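Local coordinates for hypothetical protein TM1553 (Thermotoga maritima, PDB 1VRM) that belongs to the ApbE family and probably acts as a magnesium-dependent flavin transferase that attaches FMN, taken from FAD, to target proteins, at residues A[111-116]-A[124-129]; A[249-252]-A[257-260]. All coordinates share one frame; numbering follows the deposited sequence.

Contact 1. Residues A[111-116]-A[124-129]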
# COMPACT_ATOMS: atom_id res chain seq x y z
N LEU A 111 -2.68 -15.16 -2.73
CA LEU A 111 -3.87 -14.29 -3.01
C LEU A 111 -4.75 -15.01 -4.04
O LEU A 111 -5.95 -15.04 -3.93
CB LEU A 111 -3.48 -12.91 -3.47
CG LEU A 111 -2.80 -12.12 -2.35
CD1 LEU A 111 -2.20 -10.88 -2.92
CD2 LEU A 111 -3.77 -11.75 -1.26
N GLU A 112 -4.12 -15.63 -5.02
CA GLU A 112 -4.85 -16.31 -6.09
C GLU A 112 -5.63 -17.53 -5.50
O GLU A 112 -6.81 -17.79 -5.77
CB GLU A 112 -3.81 -16.67 -7.13
CG GLU A 112 -4.25 -17.11 -8.41
CD GLU A 112 -3.04 -17.50 -9.26
OE1 GLU A 112 -2.24 -18.35 -8.83
OE2 GLU A 112 -2.92 -16.95 -10.35
N LEU A 113 -4.98 -18.24 -4.59
CA LEU A 113 -5.56 -19.39 -3.96
C LEU A 113 -6.77 -19.04 -3.13
O LEU A 113 -7.79 -19.70 -3.18
CB LEU A 113 -4.50 -20.05 -3.09
CG LEU A 113 -4.73 -21.45 -2.56
CD1 LEU A 113 -4.63 -22.47 -3.72
CD2 LEU A 113 -3.74 -21.73 -1.42
N TRP A 114 -6.65 -17.96 -2.36
CA TRP A 114 -7.75 -17.47 -1.51
C TRP A 114 -8.88 -16.80 -2.32
O TRP A 114 -9.97 -16.57 -1.81
CB TRP A 114 -7.18 -16.44 -0.51
CG TRP A 114 -6.54 -17.02 0.65
CD1 TRP A 114 -5.22 -17.35 0.79
CD2 TRP A 114 -7.16 -17.32 1.90
NE1 TRP A 114 -4.98 -17.88 2.04
CE2 TRP A 114 -6.17 -17.85 2.76
CE3 TRP A 114 -8.49 -17.23 2.37
CZ2 TRP A 114 -6.46 -18.29 4.04
CZ3 TRP A 114 -8.76 -17.61 3.63
CH2 TRP A 114 -7.77 -18.18 4.46
N GLY A 115 -8.61 -16.45 -3.56
CA GLY A 115 -9.61 -15.82 -4.43
C GLY A 115 -9.59 -14.30 -4.48
O GLY A 115 -10.46 -13.67 -5.12
N PHE A 116 -8.62 -13.68 -3.84
CA PHE A 116 -8.54 -12.21 -3.77
C PHE A 116 -8.27 -11.57 -5.14
O PHE A 116 -8.62 -10.44 -5.36
CB PHE A 116 -7.58 -11.73 -2.71
CG PHE A 116 -8.09 -11.94 -1.34
CD1 PHE A 116 -9.18 -11.19 -0.87
CD2 PHE A 116 -7.50 -12.85 -0.48
CE1 PHE A 116 -9.63 -11.37 0.40
CE2 PHE A 116 -7.97 -13.01 0.77
CZ PHE A 116 -9.03 -12.30 1.22
N ARG A 124 -12.61 -18.12 -1.16
CA ARG A 124 -12.76 -19.34 -0.40
C ARG A 124 -11.67 -19.48 0.62
O ARG A 124 -10.65 -18.83 0.51
CB ARG A 124 -12.75 -20.57 -1.33
CG ARG A 124 -11.44 -20.86 -1.97
CD ARG A 124 -11.55 -22.01 -2.91
NE ARG A 124 -10.25 -22.20 -3.51
CZ ARG A 124 -9.37 -23.09 -3.11
NH1 ARG A 124 -9.62 -23.96 -2.15
NH2 ARG A 124 -8.19 -23.13 -3.73
N VAL A 125 -11.89 -20.34 1.61
CA VAL A 125 -10.88 -20.72 2.57
C VAL A 125 -10.19 -21.98 2.06
O VAL A 125 -10.80 -23.06 2.04
CB VAL A 125 -11.47 -21.00 3.98
CG1 VAL A 125 -10.41 -21.31 4.98
CG2 VAL A 125 -12.37 -19.79 4.45
N PRO A 126 -8.94 -21.86 1.60
CA PRO A 126 -8.23 -23.03 1.11
C PRO A 126 -7.92 -23.96 2.26
O PRO A 126 -7.85 -23.53 3.40
CB PRO A 126 -6.94 -22.43 0.52
CG PRO A 126 -7.22 -20.95 0.35
CD PRO A 126 -8.08 -20.66 1.53
N SER A 127 -7.72 -25.25 1.97
CA SER A 127 -7.29 -26.13 3.04
C SER A 127 -5.87 -25.89 3.54
O SER A 127 -5.04 -25.28 2.83
CB SER A 127 -7.39 -27.59 2.55
OG SER A 127 -6.37 -27.85 1.57
N ARG A 128 -5.57 -26.39 4.73
CA ARG A 128 -4.23 -26.31 5.28
C ARG A 128 -3.19 -26.89 4.31
O ARG A 128 -2.10 -26.34 4.09
CB ARG A 128 -4.12 -27.06 6.61
CG ARG A 128 -2.80 -26.82 7.28
CD ARG A 128 -2.71 -27.53 8.62
NE ARG A 128 -1.35 -27.47 9.18
N GLU A 129 -3.52 -28.05 3.77
CA GLU A 129 -2.63 -28.69 2.82
C GLU A 129 -2.36 -27.79 1.58
O GLU A 129 -1.21 -27.69 1.13
CB GLU A 129 -3.21 -30.05 2.45
CG GLU A 129 -2.49 -30.78 1.44
CD GLU A 129 -2.86 -32.28 1.44
OE1 GLU A 129 -3.90 -32.68 2.02
OE2 GLU A 129 -2.09 -33.05 0.87
O HOH W 1 -10.01 -19.64 -5.10
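The side chains of P126 and W114 cross at about a right angle, with the CD methylene of the proline over the six-membered ring of the indole. It sits 3.4 Å from the centroid and 9° off the ring normal, a CH-pi contact made by the carbon that the proline nitrogen polarises. The CB of W114 itself points away from 124-129. With chi1 at -81° the ring leaves CB beside the backbone N, and its broad plane still swings under the proline. V125 lies alongside, running the same way, with its CG1 4.1 Å from W114 CH2. The indole N-H goes instead to the G256 carbonyl, which fixes the rotation of the ring.

L113 meets the other end of the proline, its CD2 3.8 Å from P126 CB. Its CG is anti to the backbone N (chi1 -166°), and the branched end crosses both P126 and R124 at a slant. R124 stretches out from CG to NE. A water in the guanidinium plane accepts from R124 NE at 3.0 Å and donates to L113 O at 2.9 Å, while NH2 forms a salt bridge with E130. The backbones join through R124 N and W114 O, 3.1 Å apart.

G115, lacking a side chain, accepts the positive phi that ends helix 108-114 in a Schellman motif; a CB would press on the preceding carbonyl O. At the N-cap of helix 128-135 the S127 side chain caps a backbone N of the first turn and E130 OE1 answers at S127 N, consistent with a capping box. A Schellman C-terminus and a serine-capped N-terminus are thus joined through a proline-tryptophan CH-pi contact.

Contact 2. Residues A[249-252]-A[257-260]; sequences HILD and YPAR
A single antiparallel bridge lies within the loop between strands 245-248 and 262-269 and pinches off the turn 253-256, with L251 and P258 as its non-hydrogen-bonded pair. Their CA atoms lie only 4.1 Å apart. Proline fits here, since this position asks no N-H of it. The bonds come from the neighbours: A259 N gives a nearly straight bond to I250 O at 2.8 Å (177° at the hydrogen), and D252 N donates to Y257 O at 2.9 Å. Between them, the CA-H groups of P258 and L251 make CH...O contacts with I250 O and Y257 O, respectively.

The side chains add a modest apolar seam. L251 CG stands beside its backbone N (chi1 -55°), which carries CD2 over the start of the proline, 3.6 Å from P258 N and 3.9 Å from P258 CD. The small A259 fits close to the bridge, with CB 3.5 Å from I250 O, and F283 of helix 272-296 touches it. P258 CB in turn lies over the centre of the R260 guanidinium. D252 has its CG anti to the backbone N (chi1 -176°), and its carboxylate reaches S254 through OD1 and K288 through OD2; this buried charge is thus matched by a lysine.

I250 centres an inverse gamma turn, closed by a weak bond from L251 N to H249 O. H249 NE2 and L251 O hydrogen-bond to an unidentified molecule, probably from the crystallisation liquor, which may mark a pocket. A bridged His-Ile-Leu-Asp loop beside what may be a pocket is consistent with the flavin-binding region of ApbE proteins.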
# COMPACT_ATOMS: atom_id res chain seq x y z
N HIS A 249 -7.42 -9.59 3.24
CA HIS A 249 -6.39 -9.76 2.21
C HIS A 249 -4.96 -9.57 2.70
O HIS A 249 -4.02 -9.75 1.92
CB HIS A 249 -6.66 -8.78 1.06
CG HIS A 249 -6.13 -7.42 1.32
ND1 HIS A 249 -6.65 -6.59 2.30
CD2 HIS A 249 -5.07 -6.75 0.78
CE1 HIS A 249 -5.97 -5.46 2.31
NE2 HIS A 249 -5.01 -5.53 1.40
N ILE A 250 -4.80 -9.19 3.96
CA ILE A 250 -3.44 -8.97 4.49
C ILE A 250 -2.93 -10.28 5.06
O ILE A 250 -3.01 -10.60 6.25
CB ILE A 250 -3.34 -7.85 5.53
CG1 ILE A 250 -4.03 -6.59 5.00
CG2 ILE A 250 -1.85 -7.56 5.84
CD1 ILE A 250 -4.18 -5.50 6.05
N LEU A 251 -2.35 -11.06 4.16
CA LEU A 251 -1.82 -12.37 4.54
C LEU A 251 -0.46 -12.24 5.20
O LEU A 251 0.36 -11.39 4.82
CB LEU A 251 -1.72 -13.27 3.30
CG LEU A 251 -3.00 -13.45 2.48
CD1 LEU A 251 -2.81 -14.41 1.25
CD2 LEU A 251 -4.14 -13.97 3.29
N ASP A 252 -0.23 -13.05 6.20
CA ASP A 252 1.11 -13.26 6.76
C ASP A 252 1.88 -14.16 5.76
O ASP A 252 1.56 -15.32 5.58
CB ASP A 252 1.00 -13.90 8.14
CG ASP A 252 2.36 -14.06 8.81
OD1 ASP A 252 3.40 -14.08 8.10
OD2 ASP A 252 2.35 -14.20 10.06
N TYR A 257 -2.02 -17.39 5.90
CA TYR A 257 -3.35 -17.07 6.40
C TYR A 257 -3.40 -15.54 6.68
O TYR A 257 -2.34 -14.90 6.87
CB TYR A 257 -3.68 -17.85 7.67
CG TYR A 257 -3.97 -19.31 7.48
CD1 TYR A 257 -2.95 -20.25 7.51
CD2 TYR A 257 -5.27 -19.72 7.23
CE1 TYR A 257 -3.25 -21.63 7.32
CE2 TYR A 257 -5.58 -21.08 7.04
CZ TYR A 257 -4.55 -22.02 7.09
OH TYR A 257 -4.88 -23.37 6.88
N PRO A 258 -4.61 -14.96 6.71
CA PRO A 258 -4.78 -13.58 7.13
C PRO A 258 -4.08 -13.35 8.43
O PRO A 258 -4.16 -14.16 9.36
CB PRO A 258 -6.30 -13.42 7.25
CG PRO A 258 -6.84 -14.38 6.27
CD PRO A 258 -5.92 -15.58 6.41
N ALA A 259 -3.34 -12.26 8.52
CA ALA A 259 -2.66 -11.93 9.76
C ALA A 259 -3.73 -11.56 10.83
O ALA A 259 -4.68 -10.87 10.50
CB ALA A 259 -1.73 -10.76 9.52
N ARG A 260 -3.56 -12.05 12.06
CA ARG A 260 -4.54 -11.92 13.12
C ARG A 260 -4.08 -11.04 14.28
O ARG A 260 -2.89 -10.69 14.35
CB ARG A 260 -4.94 -13.30 13.65
CG ARG A 260 -5.47 -14.26 12.54
CD ARG A 260 -6.69 -13.68 11.87
NE ARG A 260 -7.39 -14.64 11.01
CZ ARG A 260 -8.49 -14.34 10.34
NH1 ARG A 260 -8.99 -13.12 10.40
NH2 ARG A 260 -9.08 -15.24 9.57

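How the contacts relate
Following the chain from the N terminus, after helix 108-114 the chain loops through 115-123 to 124-129, where contact 1 closes the loop just before helix 128-135. More than a hundred residues later, after strand 245-248, contact 2 closes the four-residue turn 253-256, and the chain goes on through 257-260 to strand 262-269 of the large antiparallel sheet. The two closures follow in series, neither nesting nor crossing, yet their centres are about 11 Å apart. W114 joins them: its CZ2 lies 3.6 Å from P258 CD and 3.7 Å from Y257 CD2. Y257 OH also packs against R128 CA, and F116 against H249. Together they tie the helical pair to the loop feeding the sheet.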